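Local coordinates for putative transcriptional regulator TRANSCRIPTION REGULATOR protein (Rhizobium meliloti, PDB 5NLA) that is an AraC-like transcriptional activator that binds c-di-GMP by a PilZ-like mechanism to regulate extracellular polysaccharide production, and probably recognises specific DNA sequences, at residues A[134-139]-A[157-162]; A[141-146]-A[188-193]; A[95-100]-A[169-174]. One frame throughout, in Å; residues are numbered along the deposited sequence.

Contact 1 (A[134-139]-A[157-162]); sequences SWTEAD and YPYRGR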
loop_
_atom_site.group_PDB
_atom_site.type_symbol
_atom_site.label_atom_id
_atom_site.label_comp_id
_atom_site.label_asym_id
_atom_site.label_seq_id
_atom_site.Cartn_x
_atom_site.Cartn_y
_atom_site.Cartn_z
ATOM N N SER A 134 14.154 -8.604 -0.949
ATOM C CA SER A 134 14.238 -7.270 -0.394
ATOM C C SER A 134 14.703 -7.382 1.042
ATOM O O SER A 134 14.653 -8.440 1.624
ATOM C CB SER A 134 12.913 -6.541 -0.513
ATOM O OG SER A 134 11.955 -7.082 0.373
ATOM N N TRP A 135 15.220 -6.286 1.568
ATOM C CA TRP A 135 15.589 -6.172 2.962
ATOM C C TRP A 135 15.020 -4.852 3.398
ATOM O O TRP A 135 15.317 -3.827 2.774
ATOM C CB TRP A 135 17.100 -6.158 3.114
ATOM C CG TRP A 135 17.759 -7.472 2.777
ATOM C CD1 TRP A 135 18.101 -8.453 3.651
ATOM C CD2 TRP A 135 18.148 -7.937 1.475
ATOM N NE1 TRP A 135 18.688 -9.500 2.987
ATOM C CE2 TRP A 135 18.730 -9.216 1.648
ATOM C CE3 TRP A 135 18.065 -7.400 0.182
ATOM C CZ2 TRP A 135 19.236 -9.969 0.572
ATOM C CZ3 TRP A 135 18.561 -8.151 -0.886
ATOM C CH2 TRP A 135 19.142 -9.423 -0.680
ATOM N N THR A 136 14.171 -4.864 4.424
ATOM C CA THR A 136 13.454 -3.648 4.814
ATOM C C THR A 136 13.519 -3.329 6.304
ATOM O O THR A 136 13.090 -4.117 7.154
ATOM C CB THR A 136 11.988 -3.682 4.363
ATOM O OG1 THR A 136 11.896 -4.309 3.077
ATOM C CG2 THR A 136 11.425 -2.253 4.279
ATOM N N GLU A 137 14.048 -2.141 6.585
ATOM C CA GLU A 137 14.112 -1.599 7.921
ATOM C C GLU A 137 12.848 -0.794 8.229
ATOM O O GLU A 137 12.361 -0.019 7.395
ATOM C CB GLU A 137 15.320 -0.685 8.047
ATOM C CG GLU A 137 15.710 -0.417 9.478
ATOM C CD GLU A 137 16.015 1.038 9.715
ATOM O OE1 GLU A 137 17.069 1.501 9.223
ATOM O OE2 GLU A 137 15.179 1.720 10.371
ATOM N N ALA A 138 12.326 -0.986 9.434
ATOM C CA ALA A 138 11.225 -0.181 9.957
ATOM C C ALA A 138 11.205 -0.370 11.446
ATOM O O ALA A 138 11.219 -1.512 11.920
ATOM C CB ALA A 138 9.902 -0.619 9.368
ATOM N N ASP A 139 11.195 0.737 12.181
ATOM C CA ASP A 139 11.172 0.705 13.636
ATOM C C ASP A 139 12.361 -0.119 14.140
ATOM O O ASP A 139 12.200 -1.023 14.950
ATOM C CB ASP A 139 9.808 0.153 14.117
ATOM C CG ASP A 139 9.548 0.387 15.598
ATOM O OD1 ASP A 139 10.414 0.947 16.309
ATOM O OD2 ASP A 139 8.459 -0.010 16.065
ATOM N N TYR A 157 3.310 3.925 8.045
ATOM C CA TYR A 157 4.561 3.893 8.815
ATOM C C TYR A 157 5.740 4.000 7.860
ATOM O O TYR A 157 5.718 3.404 6.784
ATOM C CB TYR A 157 4.716 2.608 9.622
ATOM C CG TYR A 157 3.962 2.570 10.911
ATOM C CD1 TYR A 157 4.260 3.463 11.938
ATOM C CD2 TYR A 157 2.969 1.601 11.141
ATOM C CE1 TYR A 157 3.565 3.424 13.139
ATOM C CE2 TYR A 157 2.280 1.543 12.347
ATOM C CZ TYR A 157 2.580 2.457 13.346
ATOM O OH TYR A 157 1.899 2.404 14.548
ATOM N N PRO A 158 6.785 4.737 8.268
ATOM C CA PRO A 158 7.971 4.838 7.429
ATOM C C PRO A 158 8.757 3.540 7.350
ATOM O O PRO A 158 8.649 2.684 8.231
ATOM C CB PRO A 158 8.802 5.933 8.096
ATOM C CG PRO A 158 8.331 5.992 9.503
ATOM C CD PRO A 158 6.921 5.490 9.533
ATOM N N TYR A 159 9.504 3.402 6.257
ATOM C CA TYR A 159 10.428 2.300 6.058
ATOM C C TYR A 159 11.545 2.650 5.058
ATOM O O TYR A 159 11.355 3.451 4.141
ATOM C CB TYR A 159 9.673 1.050 5.622
ATOM C CG TYR A 159 8.928 1.151 4.304
ATOM C CD1 TYR A 159 9.526 0.770 3.094
ATOM C CD2 TYR A 159 7.623 1.570 4.266
ATOM C CE1 TYR A 159 8.838 0.833 1.889
ATOM C CE2 TYR A 159 6.923 1.641 3.068
ATOM C CZ TYR A 159 7.530 1.275 1.881
ATOM O OH TYR A 159 6.800 1.362 0.715
ATOM N N ARG A 160 12.711 2.055 5.296
ATOM C CA ARG A 160 13.906 2.135 4.443
ATOM C C ARG A 160 14.179 0.712 3.969
ATOM O O ARG A 160 14.010 -0.245 4.729
ATOM C CB ARG A 160 15.139 2.604 5.256
ATOM C CG ARG A 160 15.305 4.104 5.397
ATOM C CD ARG A 160 15.813 4.568 6.769
ATOM N NE ARG A 160 15.039 4.032 7.910
ATOM C CZ ARG A 160 13.763 4.330 8.232
ATOM N NH1 ARG A 160 13.024 5.194 7.519
ATOM N NH2 ARG A 160 13.215 3.739 9.299
ATOM N N GLY A 161 14.637 0.558 2.738
ATOM C CA GLY A 161 15.192 -0.727 2.338
ATOM C C GLY A 161 15.901 -0.775 1.010
ATOM O O GLY A 161 16.125 0.240 0.358
ATOM N N ARG A 162 16.260 -1.991 0.638
ATOM C CA ARG A 162 16.894 -2.278 -0.638
ATOM C C ARG A 162 16.272 -3.537 -1.201
ATOM O O ARG A 162 15.918 -4.457 -0.445
ATOM C CB ARG A 162 18.389 -2.536 -0.461
ATOM C CG ARG A 162 19.176 -1.467 0.285
ATOM C CD ARG A 162 20.684 -1.733 0.341
ATOM N NE ARG A 162 21.024 -3.150 0.193
ATOM C CZ ARG A 162 21.238 -3.789 -0.971
ATOM N NH1 ARG A 162 21.162 -3.170 -2.161
ATOM N NH2 ARG A 162 21.523 -5.089 -0.955
#

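Contact 2 (A[141-146]-A[188-193]); sequences RVTETG and ANNSVL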
loop_
_atom_site.group_PDB
_atom_site.type_symbol
_atom_site.label_atom_id
_atom_site.label_comp_id
_atom_site.label_asym_id
_atom_site.label_seq_id
_atom_site.Cartn_x
_atom_site.Cartn_y
_atom_site.Cartn_z
ATOM N N ARG A 141 14.134 -2.554 13.000
ATOM C CA ARG A 141 14.122 -4.009 12.782
ATOM C C ARG A 141 14.157 -4.290 11.300
ATOM O O ARG A 141 13.361 -3.726 10.556
ATOM C CB ARG A 141 12.860 -4.642 13.350
ATOM C CG ARG A 141 12.845 -4.734 14.857
ATOM C CD ARG A 141 11.649 -5.539 15.330
ATOM N NE ARG A 141 11.285 -5.189 16.704
ATOM C CZ ARG A 141 10.572 -4.120 17.075
ATOM N NH1 ARG A 141 10.109 -3.245 16.177
ATOM N NH2 ARG A 141 10.312 -3.924 18.370
ATOM N N VAL A 142 15.068 -5.163 10.877
ATOM C CA VAL A 142 15.169 -5.549 9.472
ATOM C C VAL A 142 14.457 -6.867 9.239
ATOM O O VAL A 142 14.497 -7.773 10.054
ATOM C CB VAL A 142 16.622 -5.662 8.981
ATOM C CG1 VAL A 142 16.657 -5.961 7.481
ATOM C CG2 VAL A 142 17.381 -4.380 9.286
ATOM N N THR A 143 13.825 -6.940 8.082
ATOM C CA THR A 143 13.055 -8.071 7.641
ATOM C C THR A 143 13.502 -8.376 6.218
ATOM O O THR A 143 13.723 -7.465 5.427
ATOM C CB THR A 143 11.563 -7.705 7.721
ATOM O OG1 THR A 143 11.085 -8.051 9.018
ATOM C CG2 THR A 143 10.741 -8.428 6.692
ATOM N N GLU A 144 13.638 -9.658 5.903
ATOM C CA GLU A 144 14.057 -10.108 4.577
ATOM C C GLU A 144 12.954 -10.917 3.924
ATOM O O GLU A 144 12.470 -11.876 4.505
ATOM C CB GLU A 144 15.313 -10.965 4.675
ATOM C CG GLU A 144 15.860 -11.320 3.302
ATOM C CD GLU A 144 16.946 -12.354 3.329
ATOM O OE1 GLU A 144 17.295 -12.851 4.424
ATOM O OE2 GLU A 144 17.451 -12.663 2.228
ATOM N N THR A 145 12.594 -10.544 2.705
ATOM C CA THR A 145 11.551 -11.203 1.941
ATOM C C THR A 145 12.231 -11.756 0.718
ATOM O O THR A 145 12.858 -11.007 -0.019
ATOM C CB THR A 145 10.462 -10.202 1.481
ATOM O OG1 THR A 145 9.788 -9.627 2.620
ATOM C CG2 THR A 145 9.431 -10.887 0.581
ATOM N N GLY A 146 12.118 -13.061 0.503
ATOM C CA GLY A 146 12.685 -13.710 -0.675
ATOM C C GLY A 146 11.624 -14.326 -1.552
ATOM O O GLY A 146 10.441 -14.227 -1.248
ATOM N N ALA A 188 2.062 -6.075 13.638
ATOM C CA ALA A 188 2.763 -6.944 12.683
ATOM C C ALA A 188 3.344 -6.189 11.490
ATOM O O ALA A 188 3.571 -6.784 10.456
ATOM C CB ALA A 188 1.814 -8.035 12.195
ATOM N N ASN A 189 3.593 -4.892 11.620
ATOM C CA ASN A 189 4.060 -4.107 10.486
ATOM C C ASN A 189 5.476 -4.522 10.122
ATOM O O ASN A 189 6.310 -4.737 11.011
ATOM C CB ASN A 189 4.050 -2.610 10.801
ATOM C CG ASN A 189 4.260 -1.768 9.563
ATOM O OD1 ASN A 189 3.488 -1.875 8.614
ATOM N ND2 ASN A 189 5.298 -0.941 9.554
ATOM N N ASN A 190 5.726 -4.618 8.813
ATOM C CA ASN A 190 7.019 -5.023 8.243
ATOM C C ASN A 190 7.387 -6.432 8.675
ATOM O O ASN A 190 8.441 -6.657 9.276
ATOM C CB ASN A 190 8.127 -4.024 8.587
ATOM C CG ASN A 190 9.290 -4.091 7.625
ATOM O OD1 ASN A 190 9.116 -3.982 6.398
ATOM N ND2 ASN A 190 10.496 -4.249 8.172
ATOM N N SER A 191 6.500 -7.377 8.377
ATOM C CA SER A 191 6.779 -8.788 8.624
ATOM C C SER A 191 6.718 -9.606 7.342
ATOM O O SER A 191 6.259 -9.145 6.295
ATOM C CB SER A 191 5.829 -9.343 9.684
ATOM O OG SER A 191 4.499 -8.995 9.385
ATOM N N VAL A 192 7.209 -10.829 7.441
ATOM C CA VAL A 192 7.229 -11.755 6.317
ATOM C C VAL A 192 6.106 -12.758 6.513
ATOM O O VAL A 192 5.836 -13.187 7.643
ATOM C CB VAL A 192 8.555 -12.538 6.218
ATOM C CG1 VAL A 192 8.739 -13.083 4.810
ATOM C CG2 VAL A 192 9.730 -11.656 6.588
ATOM N N LEU A 193 5.469 -13.139 5.410
ATOM C CA LEU A 193 4.492 -14.213 5.420
ATOM C C LEU A 193 5.073 -15.372 4.633
ATOM O O LEU A 193 5.297 -15.261 3.427
ATOM C CB LEU A 193 3.161 -13.748 4.828
ATOM C CG LEU A 193 2.716 -12.340 5.232
ATOM C CD1 LEU A 193 1.460 -11.945 4.464
ATOM C CD2 LEU A 193 2.496 -12.278 6.739
#

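Contact 3 (A[95-100]-A[169-174]); sequences GDLLIV and ILLFMP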
loop_
_atom_site.group_PDB
_atom_site.type_symbol
_atom_site.label_atom_id
_atom_site.label_comp_id
_atom_site.label_asym_id
_atom_site.label_seq_id
_atom_site.Cartn_x
_atom_site.Cartn_y
_atom_site.Cartn_z
ATOM N N GLY A 95 -11.928 -2.805 -8.227
ATOM C CA GLY A 95 -12.614 -1.869 -7.377
ATOM C C GLY A 95 -11.585 -1.010 -6.672
ATOM O O GLY A 95 -10.739 -0.401 -7.294
ATOM N N ASP A 96 -11.724 -0.908 -5.364
ATOM C CA ASP A 96 -10.820 -0.153 -4.506
ATOM C C ASP A 96 -9.400 -0.705 -4.355
ATOM O O ASP A 96 -8.433 0.040 -4.354
ATOM C CB ASP A 96 -11.475 0.017 -3.144
ATOM C CG ASP A 96 -12.489 -1.064 -2.853
ATOM O OD1 ASP A 96 -12.245 -2.218 -3.253
ATOM O OD2 ASP A 96 -13.532 -0.750 -2.252
ATOM N N LEU A 97 -9.310 -2.017 -4.206
ATOM C CA LEU A 97 -8.060 -2.768 -4.068
ATOM C C LEU A 97 -7.270 -2.775 -5.390
ATOM O O LEU A 97 -7.797 -3.197 -6.423
ATOM C CB LEU A 97 -8.391 -4.200 -3.613
ATOM C CG LEU A 97 -7.285 -5.239 -3.410
ATOM C CD1 LEU A 97 -7.769 -6.388 -2.533
ATOM C CD2 LEU A 97 -6.775 -5.777 -4.736
ATOM N N LEU A 98 -6.018 -2.310 -5.339
ATOM C CA LEU A 98 -5.147 -2.206 -6.515
ATOM C C LEU A 98 -4.122 -3.351 -6.559
ATOM O O LEU A 98 -3.342 -3.544 -5.613
ATOM C CB LEU A 98 -4.410 -0.856 -6.520
ATOM C CG LEU A 98 -3.539 -0.554 -7.757
ATOM C CD1 LEU A 98 -4.378 -0.177 -8.959
ATOM C CD2 LEU A 98 -2.530 0.548 -7.498
ATOM N N ILE A 99 -4.128 -4.089 -7.670
ATOM C CA ILE A 99 -3.111 -5.101 -7.962
ATOM C C ILE A 99 -2.057 -4.451 -8.854
ATOM O O ILE A 99 -2.401 -3.869 -9.888
ATOM C CB ILE A 99 -3.674 -6.308 -8.753
ATOM C CG1 ILE A 99 -4.987 -6.829 -8.146
ATOM C CG2 ILE A 99 -2.626 -7.418 -8.855
ATOM C CD1 ILE A 99 -4.835 -7.406 -6.765
ATOM N N VAL A 100 -0.788 -4.562 -8.470
ATOM C CA VAL A 100 0.316 -4.063 -9.298
ATOM C C VAL A 100 1.341 -5.158 -9.571
ATOM O O VAL A 100 1.888 -5.742 -8.643
ATOM C CB VAL A 100 0.996 -2.848 -8.647
ATOM C CG1 VAL A 100 2.270 -2.459 -9.397
ATOM C CG2 VAL A 100 0.014 -1.685 -8.587
ATOM N N ILE A 169 4.297 -9.282 -7.278
ATOM C CA ILE A 169 2.897 -8.909 -7.400
ATOM C C ILE A 169 2.484 -8.261 -6.064
ATOM O O ILE A 169 2.694 -8.832 -4.984
ATOM C CB ILE A 169 2.018 -10.096 -7.868
ATOM C CG1 ILE A 169 0.577 -9.630 -8.137
ATOM C CG2 ILE A 169 2.048 -11.253 -6.879
ATOM C CD1 ILE A 169 -0.161 -10.475 -9.158
ATOM N N LEU A 170 1.964 -7.036 -6.156
ATOM C CA LEU A 170 1.694 -6.182 -4.994
ATOM C C LEU A 170 0.196 -5.873 -4.854
ATOM O O LEU A 170 -0.439 -5.445 -5.816
ATOM C CB LEU A 170 2.432 -4.853 -5.148
ATOM C CG LEU A 170 3.965 -4.778 -5.168
ATOM C CD1 LEU A 170 4.371 -3.323 -5.386
ATOM C CD2 LEU A 170 4.586 -5.313 -3.884
ATOM N N LEU A 171 -0.345 -6.081 -3.653
ATOM C CA LEU A 171 -1.712 -5.669 -3.294
ATOM C C LEU A 171 -1.664 -4.389 -2.457
ATOM O O LEU A 171 -0.946 -4.314 -1.449
ATOM C CB LEU A 171 -2.406 -6.747 -2.453
ATOM C CG LEU A 171 -2.418 -8.183 -2.963
ATOM C CD1 LEU A 171 -3.026 -9.113 -1.924
ATOM C CD2 LEU A 171 -3.177 -8.268 -4.272
ATOM N N PHE A 172 -2.425 -3.388 -2.880
ATOM C CA PHE A 172 -2.614 -2.178 -2.095
ATOM C C PHE A 172 -4.096 -2.140 -1.738
ATOM O O PHE A 172 -4.944 -2.063 -2.616
ATOM C CB PHE A 172 -2.239 -0.939 -2.893
ATOM C CG PHE A 172 -0.778 -0.841 -3.252
ATOM C CD1 PHE A 172 0.136 -0.293 -2.360
ATOM C CD2 PHE A 172 -0.322 -1.225 -4.527
ATOM C CE1 PHE A 172 1.484 -0.175 -2.699
ATOM C CE2 PHE A 172 1.023 -1.096 -4.878
ATOM C CZ PHE A 172 1.930 -0.574 -3.961
ATOM N N MET A 173 -4.385 -2.217 -0.442
ATOM C CA MET A 173 -5.752 -2.312 0.075
ATOM C C MET A 173 -6.051 -1.021 0.860
ATOM O O MET A 173 -5.268 -0.654 1.749
ATOM C CB MET A 173 -5.882 -3.546 0.987
ATOM C CG MET A 173 -5.894 -4.894 0.245
ATOM S SD MET A 173 -5.474 -6.363 1.215
ATOM C CE MET A 173 -3.797 -5.918 1.594
ATOM N N PRO A 174 -7.162 -0.316 0.537
ATOM C CA PRO A 174 -7.460 0.935 1.249
ATOM C C PRO A 174 -7.735 0.706 2.733
ATOM O O PRO A 174 -8.309 -0.324 3.083
ATOM C CB PRO A 174 -8.722 1.455 0.560
ATOM C CG PRO A 174 -8.883 0.657 -0.678
ATOM C CD PRO A 174 -8.206 -0.644 -0.450
#

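Contact 1 (A[134-139]-A[157-162])
Thr136 and Tyr159 meet on the buried side of an antiparallel strand pair, with Thr136 CG2 resting 3.8 Å from Tyr159 CD1 while Thr136 OG1 turns to the hydroxyl of Tyr109. Ala138 CB continues this close layer against Tyr159 CB (4.1 Å), and Arg153 makes a cation-pi contact with the tyrosine ring. Between the layers, Trp135–Arg162 and Glu137–Arg160 are hydrogen-bonded pairs, with Glu137 N to Arg160 O at 2.7 Å; Gly161 faces Thr136 in the non-hydrogen-bonded pair between them. The other face is looser and partly open to solvent. There Trp135 CZ3 comes no nearer than 4.3 Å to Arg162 NH2, while Glu137 and Arg160 form a salt bridge, OE2 to NH2 at 3.0 Å. With Glu137 CG anti to the backbone N (chi1 -162°) and the chain bent at chi2, the carboxylate swings over to Arg160. NH2 donates within its guanidinium plane but reaches OE2 from above the carboxylate plane, the two planes lying 62° apart. An alanine in place of Glu137 would probably leave the Arg160 guanidinium without its closest counter-charge and freer to turn. The salt bridge thus adds a charge pair to a register already set by backbone bonds.

Contact 2 (A[141-146]-A[188-193])
Thr143 OG1 donates to the main-chain oxygen Asn190 O at 3.0 Å, and this side-chain bond is the one hydrogen bond between segments 141-146 and 188-193, whose strands run almost the same way, 23° apart, without forming a ladder. The axes of 141-145 and 191-193 stay 6.7 Å apart at their closest, because each strand belongs to a different sheet: Thr143 pairs through its backbone with Thr136, and Ser191 with Phe152. The hydroxyl approaches the Asn190 carbonyl from a position tilted 34° out of its plane. That carbonyl is presented by a G1 beta bulge, in which Asn190 and Ser191 both face Phe152 and Asn190 takes a positive phi (61°).

Thr143 divides its branches between two partners. OG1 serves the bulge, while CG2, anti to the backbone N, packs against Val192 CG2 at 3.4 Å; the same valine methyl lies 3.4 Å from Glu144 O. Farther along, Val192 CG1 approaches Thr145 OG1 at 4.2 Å.

The Asn190 amide slides past Thr143, its ND2 3.6 Å from Thr143 CB, and is gripped at both ends from outside this pair: ND2 donates to Thr136 O and OD1 accepts from Arg153 NH1. Just after it, Ser191 OG closes back on Ala188 O (2.6 Å), tying the start of the short strand to the residue just past helix 182-187, and Asn189 OD1 accepts from Ser154 N. Glu144 faces the other way and pairs with Arg133.

Asn190 O, ND2 and OD1 are therefore all satisfied, by two side chains and a neighbouring strand, and here the edges of the two sheets meet through one hydroxyl, one amide and a few methyl groups instead of a continuous backbone ladder.

Contact 3 (A[95-100]-A[169-174])
Leu98 and Val100 pair with Phe172 and Leu170 in an antiparallel ladder whose strand axes come within 4.8 Å at 165°, four backbone hydrogen bonds holding the register, among them Val100 N to Leu170 O at 2.8 Å. Ile99 and Leu171 make the non-hydrogen-bonded pair between these two.

The side chains alternate between two apolar faces. On one, Phe172 lies alongside Leu98, with its CD2 4.1 Å from Leu98 CD2, and crosses Val100 at a slant. Val100 CG2 meets the edge of the ring near its plane, 3.9 Å from Phe172 CE2. Phe172 CG stands anti to the carbonyl carbon (chi1 -65°), which lays the ring along its own strand and turns its CD2–CE2 edge to Val100; Leu70, Leu155 and Leu377 also touch it.

On the other face Leu97 and Met173 lie side by side and point the same way, Leu97 CD1 against Met173 CG at 3.7 Å. Ile99 CG2 packs on Ile169 CD1 at 3.9 Å, and helix 196-211 covers this region through Ile205 and Met208. Past the end of the ladder Pro174 CG rests on Asp96 CB (3.6 Å).

Strand 88-94 flanks 97-104 on one side and strand 124-129 flanks 166-173 on the other, so this pair sits inside a larger antiparallel sheet with hydrophobic residues on both faces. Such a sheet, paired with a second antiparallel one, is consistent with the cupin-like beta domain found at the N-terminal side of AraC-family regulators.

In the fold
Following the chain from its N terminus, 95-100 comes first, already paired with strand 88-94 on one side, and gains its other partner only at 169-174, so contact 3 closes a loop that runs through most of the beta domain. Nested inside it, contact 1 closes a loop of 17 residues between 134-139 and 157-162 in the smaller sheet. Contact 2 starts within both loops, at 141-146, but finishes at 188-193, beyond both, and so crosses contacts 1 and 3. Contacts 1 and 2 touch through the neighbouring strands 134-138 and 141-145, their centres about 9 Å apart. Contact 3 lies about 20 Å from contact 1, centre to centre, in the seven-stranded sheet; contact 2 joins the edge strands of the two sheets.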